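Local coordinates for flavoprotein (Thermotoga maritima, PDB 5V8S) that probably transfers electrons as a flavodiiron oxidoreductase, pairing a metallo-beta-lactamase-like domain that holds a mu-oxo-diiron centre with an FMN-binding flavodoxin-like domain, at residues Val85-His97 with Leu106-Ile120. The protein carries 1 engineered substitution. Residues are numbered along the deposited sequence; the frame is centred on the assembly and turned at random.
Sequences VDPKEITHIIVNH and LPATLKTIGHDVEII. With FEO (mu-oxo-diiron), chain C.
Leu106 opens the helical side of a right-handed beta-alpha-beta crossover in the metallo-beta-lactamase-like domain: its CD1 lies 3.8 Å from CD1 of Ile93, on strand 92-94. Helix 106-113 runs antiparallel to that strand (173°) with axes 11.4 Å apart, as expected of the connecting helix of a crossover, packed here on the parallel part of a mixed sheet. Ile93 CD1 also meets Leu110 CD2 at 3.7 Å, reaching the helix because CG1 stands anti to the carbonyl carbon (chi1 -58°). In the last turn of the helix, the methyl CG2 of Thr112 packs on CB and CG of Pro87. Ile113 then crosses Ile90 at about a right angle, CD1 on CG2 at 3.9 Å, while its own CG2 lies against one face of the His115 ring, offset toward the rim. That ring is held at both nitrogens: NE2 donates to Lys88 O at 2.6 Å, nearly straight (169°) and in the ring plane, and ND1 donates to Asp116 O. Beyond Val117, strand 118-120 pairs in parallel with 92-94, and strand 62-66 flanks the latter on its other edge; the loop that follows strand 92-94 carries His97, whose NE2 binds iron alongside Glu99, His163 and Asp180. Glu118 N donates to Thr91 O, and Ile93 N to Glu118 O at 2.9 Å. The Glu118 carboxylate stands almost perpendicular to the His92 ring, with OE2 at the ring edge, 3.2 Å from CD2. Val95 N donates to Ile120 O at 2.8 Å, nearly in line with the C=O bond.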
loop_
_atom_site.group_PDB
_atom_site.type_symbol
_atom_site.label_atom_id
_atom_site.label_comp_id
_atom_site.label_asym_id
_atom_site.label_seq_id
_atom_site.Cartn_x
_atom_site.Cartn_y
_atom_site.Cartn_z
ATOM N N VAL A 85 15.453 0.317 41.321
ATOM C CA VAL A 85 14.585 0.645 42.443
ATOM C C VAL A 85 13.763 -0.584 42.782
ATOM O O VAL A 85 13.388 -1.362 41.898
ATOM C CB VAL A 85 13.689 1.871 42.119
ATOM C CG1 VAL A 85 12.686 1.540 41.012
ATOM C CG2 VAL A 85 12.966 2.350 43.356
ATOM N N ASP A 86 13.492 -0.769 44.067
ATOM C CA ASP A 86 12.465 -1.718 44.463
ATOM C C ASP A 86 11.134 -1.152 43.990
ATOM O O ASP A 86 10.734 -0.079 44.461
ATOM C CB ASP A 86 12.466 -1.871 45.984
ATOM C CG ASP A 86 11.558 -2.997 46.470
ATOM O OD1 ASP A 86 10.520 -3.271 45.830
ATOM O OD2 ASP A 86 11.883 -3.603 47.513
ATOM N N PRO A 87 10.439 -1.793 43.051
ATOM C CA PRO A 87 9.171 -1.215 42.565
ATOM C C PRO A 87 8.199 -0.874 43.678
ATOM O O PRO A 87 7.391 0.053 43.540
ATOM C CB PRO A 87 8.626 -2.309 41.635
ATOM C CG PRO A 87 9.850 -3.059 41.191
ATOM C CD PRO A 87 10.771 -3.057 42.375
ATOM N N LYS A 88 8.275 -1.588 44.798
ATOM C CA LYS A 88 7.404 -1.305 45.930
ATOM C C LYS A 88 7.630 0.091 46.496
ATOM O O LYS A 88 6.763 0.606 47.210
ATOM C CB LYS A 88 7.643 -2.350 47.015
ATOM C CG LYS A 88 7.184 -3.728 46.630
ATOM C CD LYS A 88 7.239 -4.675 47.808
ATOM C CE LYS A 88 8.682 -4.946 48.225
ATOM N NZ LYS A 88 8.765 -5.963 49.300
ATOM N N GLU A 89 8.768 0.711 46.193
ATOM C CA GLU A 89 9.076 2.063 46.640
ATOM C C GLU A 89 8.655 3.122 45.631
ATOM O O GLU A 89 8.909 4.307 45.853
ATOM C CB GLU A 89 10.580 2.200 46.904
ATOM C CG GLU A 89 11.181 1.115 47.798
ATOM C CD GLU A 89 11.103 1.443 49.276
ATOM O OE1 GLU A 89 10.879 2.626 49.626
ATOM O OE2 GLU A 89 11.276 0.512 50.095
ATOM N N ILE A 90 8.033 2.731 44.519
ATOM C CA ILE A 90 7.483 3.719 43.602
ATOM C C ILE A 90 6.229 4.334 44.208
ATOM O O ILE A 90 5.344 3.632 44.718
ATOM C CB ILE A 90 7.211 3.093 42.222
ATOM C CG1 ILE A 90 8.547 2.749 41.549
ATOM C CG2 ILE A 90 6.399 4.053 41.349
ATOM C CD1 ILE A 90 8.400 1.928 40.297
ATOM N N THR A 91 6.133 5.657 44.116
ATOM C CA THR A 91 5.037 6.414 44.701
ATOM C C THR A 91 4.172 7.119 43.670
ATOM O O THR A 91 2.995 7.392 43.957
ATOM C CB THR A 91 5.572 7.481 45.679
ATOM O OG1 THR A 91 6.515 8.326 45.009
ATOM C CG2 THR A 91 6.241 6.840 46.919
ATOM N N HIS A 92 4.715 7.422 42.490
ATOM C CA HIS A 92 4.016 8.181 41.462
ATOM C C HIS A 92 4.334 7.596 40.101
ATOM O O HIS A 92 5.454 7.147 39.866
ATOM C CB HIS A 92 4.492 9.634 41.453
ATOM C CG HIS A 92 4.135 10.391 42.683
ATOM N ND1 HIS A 92 4.796 10.211 43.882
ATOM C CD2 HIS A 92 3.189 11.332 42.904
ATOM C CE1 HIS A 92 4.262 11.005 44.791
ATOM N NE2 HIS A 92 3.283 11.691 44.229
ATOM N N ILE A 93 3.338 7.601 39.217
ATOM C CA ILE A 93 3.540 7.321 37.798
ATOM C C ILE A 93 2.898 8.447 36.995
ATOM O O ILE A 93 1.696 8.712 37.135
ATOM C CB ILE A 93 2.956 5.957 37.374
ATOM C CG1 ILE A 93 3.577 4.821 38.189
ATOM C CG2 ILE A 93 3.211 5.724 35.882
ATOM C CD1 ILE A 93 2.946 3.466 37.993
ATOM N N ILE A 94 3.693 9.102 36.149
ATOM C CA ILE A 94 3.207 10.163 35.270
ATOM C C ILE A 94 3.024 9.586 33.876
ATOM O O ILE A 94 3.944 8.979 33.319
ATOM C CB ILE A 94 4.171 11.362 35.237
ATOM C CG1 ILE A 94 4.242 12.012 36.631
ATOM C CG2 ILE A 94 3.704 12.384 34.186
ATOM C CD1 ILE A 94 5.229 13.189 36.733
ATOM N N VAL A 95 1.832 9.754 33.337
ATOM C CA VAL A 95 1.474 9.258 32.012
ATOM C C VAL A 95 1.230 10.479 31.131
ATOM O O VAL A 95 0.150 11.073 31.143
ATOM C CB VAL A 95 0.252 8.336 32.075
ATOM C CG1 VAL A 95 -0.107 7.828 30.685
ATOM C CG2 VAL A 95 0.535 7.175 33.009
ATOM N N ASN A 96 2.245 10.858 30.342
ATOM C CA ASN A 96 2.118 12.009 29.464
ATOM C C ASN A 96 1.195 11.721 28.275
ATOM O O ASN A 96 0.647 12.660 27.694
ATOM C CB ASN A 96 3.500 12.387 28.927
ATOM C CG ASN A 96 4.384 13.043 29.976
ATOM O OD1 ASN A 96 3.988 14.028 30.608
ATOM N ND2 ASN A 96 5.602 12.506 30.167
ATOM N N HIS A 97 1.009 10.449 27.919
ATOM C CA HIS A 97 0.311 10.015 26.715
ATOM C C HIS A 97 0.060 8.534 26.902
ATOM O O HIS A 97 0.935 7.811 27.390
ATOM C CB HIS A 97 1.240 10.299 25.517
ATOM C CG HIS A 97 0.790 9.808 24.164
ATOM N ND1 HIS A 97 -0.455 10.038 23.607
ATOM C CD2 HIS A 97 1.510 9.185 23.203
ATOM C CE1 HIS A 97 -0.491 9.538 22.383
ATOM N NE2 HIS A 97 0.695 9.022 22.111
ATOM N N LEU A 106 2.132 -0.601 31.765
ATOM C CA LEU A 106 1.555 -0.058 32.995
ATOM C C LEU A 106 0.807 -1.100 33.815
ATOM O O LEU A 106 1.047 -1.184 35.036
ATOM C CB LEU A 106 0.702 1.178 32.671
ATOM C CG LEU A 106 0.081 1.919 33.861
ATOM C CD1 LEU A 106 1.139 2.368 34.869
ATOM C CD2 LEU A 106 -0.754 3.116 33.358
ATOM N N PRO A 107 -0.086 -1.920 33.248
ATOM C CA PRO A 107 -0.782 -2.898 34.102
ATOM C C PRO A 107 0.170 -3.802 34.863
ATOM O O PRO A 107 -0.005 -4.024 36.074
ATOM C CB PRO A 107 -1.679 -3.657 33.111
ATOM C CG PRO A 107 -1.911 -2.701 32.004
ATOM C CD PRO A 107 -0.619 -1.916 31.875
ATOM N N ALA A 108 1.218 -4.280 34.196
ATOM C CA ALA A 108 2.197 -5.136 34.859
ATOM C C ALA A 108 2.954 -4.368 35.931
ATOM O O ALA A 108 3.255 -4.911 37.010
ATOM C CB ALA A 108 3.175 -5.672 33.817
ATOM N N THR A 109 3.248 -3.094 35.669
ATOM C CA THR A 109 3.947 -2.278 36.654
ATOM C C THR A 109 3.098 -2.116 37.903
ATOM O O THR A 109 3.594 -2.258 39.028
ATOM C CB THR A 109 4.295 -0.915 36.045
ATOM O OG1 THR A 109 5.108 -1.110 34.884
ATOM C CG2 THR A 109 5.075 -0.043 37.041
ATOM N N LEU A 110 1.809 -1.820 37.729
ATOM C CA LEU A 110 0.947 -1.609 38.889
ATOM C C LEU A 110 0.835 -2.883 39.721
ATOM O O LEU A 110 0.836 -2.833 40.956
ATOM C CB LEU A 110 -0.434 -1.121 38.438
ATOM C CG LEU A 110 -0.502 0.254 37.763
ATOM C CD1 LEU A 110 -1.904 0.581 37.304
ATOM C CD2 LEU A 110 0.001 1.339 38.703
ATOM N N LYS A 111 0.755 -4.038 39.065
ATOM C CA LYS A 111 0.686 -5.298 39.800
ATOM C C LYS A 111 1.978 -5.565 40.563
ATOM O O LYS A 111 1.949 -6.060 41.698
ATOM C CB LYS A 111 0.396 -6.452 38.839
ATOM C CG LYS A 111 -0.981 -7.086 39.023
ATOM C CD LYS A 111 -1.337 -8.020 37.865
ATOM C CE LYS A 111 -2.739 -8.611 38.018
ATOM N NZ LYS A 111 -3.143 -9.408 36.816
ATOM N N THR A 112 3.123 -5.254 39.955
ATOM C CA THR A 112 4.400 -5.471 40.624
ATOM C C THR A 112 4.566 -4.532 41.813
ATOM O O THR A 112 5.125 -4.924 42.845
ATOM C CB THR A 112 5.541 -5.290 39.627
ATOM O OG1 THR A 112 5.341 -6.170 38.521
ATOM C CG2 THR A 112 6.875 -5.622 40.258
ATOM N N ILE A 113 4.089 -3.292 41.693
ATOM C CA ILE A 113 4.185 -2.361 42.815
ATOM C C ILE A 113 3.369 -2.883 43.992
ATOM O O ILE A 113 3.821 -2.867 45.142
ATOM C CB ILE A 113 3.766 -0.940 42.389
ATOM C CG1 ILE A 113 4.735 -0.392 41.341
ATOM C CG2 ILE A 113 3.763 0.002 43.593
ATOM C CD1 ILE A 113 4.276 0.893 40.687
ATOM N N GLY A 114 2.159 -3.371 43.720
ATOM C CA GLY A 114 1.369 -4.073 44.715
ATOM C C GLY A 114 0.657 -3.203 45.726
ATOM O O GLY A 114 0.106 -3.734 46.701
ATOM N N HIS A 115 0.653 -1.887 45.538
ATOM C CA HIS A 115 -0.097 -0.986 46.395
ATOM C C HIS A 115 -0.466 0.239 45.576
ATOM O O HIS A 115 0.045 0.449 44.474
ATOM C CB HIS A 115 0.689 -0.596 47.661
ATOM C CG HIS A 115 2.019 0.029 47.381
ATOM N ND1 HIS A 115 2.151 1.322 46.924
ATOM C CD2 HIS A 115 3.277 -0.460 47.496
ATOM C CE1 HIS A 115 3.433 1.599 46.753
ATOM N NE2 HIS A 115 4.137 0.534 47.093
ATOM N N ASP A 116 -1.363 1.051 46.127
ATOM C CA ASP A 116 -1.817 2.241 45.423
ATOM C C ASP A 116 -0.638 3.157 45.122
ATOM O O ASP A 116 0.295 3.288 45.921
ATOM C CB ASP A 116 -2.830 3.002 46.275
ATOM C CG ASP A 116 -4.169 2.300 46.369
ATOM O OD1 ASP A 116 -4.373 1.282 45.666
ATOM O OD2 ASP A 116 -5.023 2.777 47.146
ATOM N N VAL A 117 -0.681 3.785 43.947
ATOM C CA VAL A 117 0.239 4.859 43.599
ATOM C C VAL A 117 -0.585 6.021 43.066
ATOM O O VAL A 117 -1.735 5.857 42.651
ATOM C CB VAL A 117 1.284 4.412 42.557
ATOM C CG1 VAL A 117 2.237 3.398 43.159
ATOM C CG2 VAL A 117 0.599 3.819 41.363
ATOM N N GLU A 118 0.015 7.209 43.066
ATOM C CA GLU A 118 -0.611 8.349 42.409
ATOM C C GLU A 118 -0.271 8.302 40.922
ATOM O O GLU A 118 0.897 8.433 40.543
ATOM C CB GLU A 118 -0.144 9.655 43.034
ATOM C CG GLU A 118 -0.825 10.857 42.445
ATOM C CD GLU A 118 -0.508 12.126 43.216
ATOM O OE1 GLU A 118 -1.125 12.354 44.283
ATOM O OE2 GLU A 118 0.367 12.880 42.764
ATOM N N ILE A 119 -1.288 8.091 40.085
ATOM C CA ILE A 119 -1.137 8.085 38.627
ATOM C C ILE A 119 -1.600 9.442 38.112
ATOM O O ILE A 119 -2.750 9.836 38.332
ATOM C CB ILE A 119 -1.955 6.949 37.989
ATOM C CG1 ILE A 119 -1.536 5.601 38.589
ATOM C CG2 ILE A 119 -1.792 6.953 36.461
ATOM C CD1 ILE A 119 -2.349 4.391 38.089
ATOM N N ILE A 120 -0.721 10.170 37.427
ATOM C CA ILE A 120 -1.021 11.520 36.949
ATOM C C ILE A 120 -1.179 11.493 35.434
ATOM O O ILE A 120 -0.309 10.975 34.719
ATOM C CB ILE A 120 0.078 12.513 37.363
ATOM C CG1 ILE A 120 0.111 12.634 38.881
ATOM C CG2 ILE A 120 -0.147 13.877 36.705
ATOM C CD1 ILE A 120 1.335 13.332 39.386
HETATM FE FE1 FEO C . 1.779 8.226 20.331
HETATM FE FE2 FEO C . 4.840 7.021 21.225
HETATM O O FEO C . 2.961 7.037 21.181
HETATM O O HOH W 1 2.878 7.485 18.567
HETATM O O HOH W 2 4.794 7.337 18.973
#